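Local structure of putative ferredoxin (Rhodopseudomonas palustris, 4ID8) at residues Asp47-Asp50 / Lys51-Ala55. The protein probably carries electrons through a bound [3Fe-4S] cluster, as a small ferredoxin associated with the cytochrome CYP194A4. Numbering follows the deposited sequence.
Sequences DLID and KAWLA
The indole of W53 is the one ring in this helical turn, and it meets I49 through its pyrrole side: the carbonyl oxygen of I49 comes at it obliquely, 3.2 Å from CD1. I49 CG2 lies 4.2 Å from that same CD1, the two side chains running side by side in the same direction. With W53 CG set beside its own backbone N, chi1 -69° turns the ring toward the start of the helix, bringing its CD1/NE1 side next to I49; beyond it, W53 touches E68 while I49 packs on L5 and V44. Along the backbone, the first turn of helix 49-58 is written in three i to i+4 bonds. A52 N donates to L48 O at 3.1 Å, and L54 N reaches D50 O, also at 3.1 Å. Between them the W53 N to I49 O bond is weak. L54 CG packs tightly on D50 O at 3.0 Å, the same oxygen that accepts from L54 N. L48, the N-cap residue, sends CD2 against the aliphatic CD of K51 at 3.6 Å, their side chains crossing at a slant. The side chain of L54 lies about 11 Å from the bound [3Fe-4S] cluster. Chemically, this N-terminal turn of the single-cluster ferredoxin domain's helix 49-58 is built mainly from main-chain bonds, with one water, accepting from K51 N and donating to D47 O, linking the incoming turn to the helix; apolar contact is confined to the L48-K51 and I49-W53 pairs.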
loop_
_atom_site.group_PDB
_atom_site.type_symbol
_atom_site.label_atom_id
_atom_site.label_comp_id
_atom_site.label_asym_id
_atom_site.label_seq_id
_atom_site.Cartn_x
_atom_site.Cartn_y
_atom_site.Cartn_z
ATOM N N ASP A 47 -12.135 8.948 -2.544
ATOM C CA ASP A 47 -12.541 8.349 -1.257
ATOM C C ASP A 47 -11.529 7.470 -0.516
ATOM O O ASP A 47 -11.769 7.087 0.621
ATOM C CB ASP A 47 -13.838 7.600 -1.416
ATOM C CG ASP A 47 -13.689 6.342 -2.259
ATOM O OD1 ASP A 47 -12.752 6.228 -3.088
ATOM O OD2 ASP A 47 -14.519 5.451 -2.062
ATOM N N LEU A 48 -10.376 7.189 -1.106
ATOM C CA LEU A 48 -9.399 6.378 -0.404
ATOM C C LEU A 48 -8.100 7.106 -0.205
ATOM O O LEU A 48 -7.109 6.487 0.090
ATOM C CB LEU A 48 -9.148 5.078 -1.162
ATOM C CG LEU A 48 -10.371 4.170 -1.284
ATOM C CD1 LEU A 48 -10.019 3.015 -2.162
ATOM C CD2 LEU A 48 -10.834 3.694 0.078
ATOM N N ILE A 49 -8.094 8.423 -0.386
ATOM C CA ILE A 49 -6.850 9.219 -0.404
ATOM C C ILE A 49 -6.258 9.238 0.974
ATOM O O ILE A 49 -5.052 9.109 1.164
ATOM C CB ILE A 49 -7.065 10.643 -1.037
ATOM C CG1 ILE A 49 -6.970 10.538 -2.583
ATOM C CG2 ILE A 49 -6.047 11.659 -0.518
ATOM C CD1 ILE A 49 -7.330 11.829 -3.392
ATOM N N ASP A 50 -7.131 9.346 1.955
ATOM C CA ASP A 50 -6.718 9.322 3.347
ATOM C C ASP A 50 -6.229 7.954 3.826
ATOM O O ASP A 50 -5.283 7.891 4.612
ATOM C CB ASP A 50 -7.865 9.787 4.265
ATOM C CG ASP A 50 -8.127 11.302 4.191
ATOM O OD1 ASP A 50 -7.227 12.062 3.714
ATOM O OD2 ASP A 50 -9.246 11.687 4.623
ATOM N N LYS A 51 -6.869 6.881 3.391
ATOM C CA LYS A 51 -6.405 5.553 3.762
ATOM C C LYS A 51 -5.078 5.196 3.147
ATOM O O LYS A 51 -4.333 4.402 3.650
ATOM C CB LYS A 51 -7.428 4.561 3.292
ATOM C CG LYS A 51 -8.641 4.631 4.118
ATOM C CD LYS A 51 -9.763 3.858 3.473
ATOM C CE LYS A 51 -11.094 4.029 4.260
ATOM N NZ LYS A 51 -10.812 4.250 5.730
ATOM N N ALA A 52 -4.827 5.742 1.985
ATOM C CA ALA A 52 -3.562 5.689 1.356
ATOM C C ALA A 52 -2.430 6.249 2.230
ATOM O O ALA A 52 -1.517 5.527 2.590
ATOM C CB ALA A 52 -3.655 6.428 0.018
ATOM N N TRP A 53 -2.498 7.527 2.558
ATOM C CA TRP A 53 -1.502 8.157 3.426
ATOM C C TRP A 53 -1.343 7.462 4.780
ATOM O O TRP A 53 -0.262 7.469 5.355
ATOM C CB TRP A 53 -1.810 9.636 3.646
ATOM C CG TRP A 53 -1.625 10.477 2.431
ATOM C CD1 TRP A 53 -2.599 11.110 1.754
ATOM C CD2 TRP A 53 -0.391 10.773 1.748
ATOM N NE1 TRP A 53 -2.075 11.790 0.690
ATOM C CE2 TRP A 53 -0.720 11.595 0.648
ATOM C CE3 TRP A 53 0.949 10.413 1.951
ATOM C CZ2 TRP A 53 0.248 12.089 -0.265
ATOM C CZ3 TRP A 53 1.932 10.909 1.038
ATOM C CH2 TRP A 53 1.554 11.723 -0.058
ATOM N N LEU A 54 -2.415 6.870 5.283
ATOM C CA LEU A 54 -2.360 6.083 6.527
ATOM C C LEU A 54 -1.601 4.789 6.383
ATOM O O LEU A 54 -0.775 4.498 7.231
ATOM C CB LEU A 54 -3.747 5.774 7.080
ATOM C CG LEU A 54 -4.387 7.109 7.328
ATOM C CD1 LEU A 54 -5.915 6.950 7.607
ATOM C CD2 LEU A 54 -3.633 7.935 8.420
ATOM N N ALA A 55 -1.916 4.024 5.330
ATOM C CA ALA A 55 -1.203 2.803 5.043
ATOM C C ALA A 55 0.288 3.120 4.958
ATOM O O ALA A 55 1.133 2.477 5.616
ATOM C CB ALA A 55 -1.738 2.136 3.779
HETATM O O HOH W 1 -9.863 7.687 2.898
#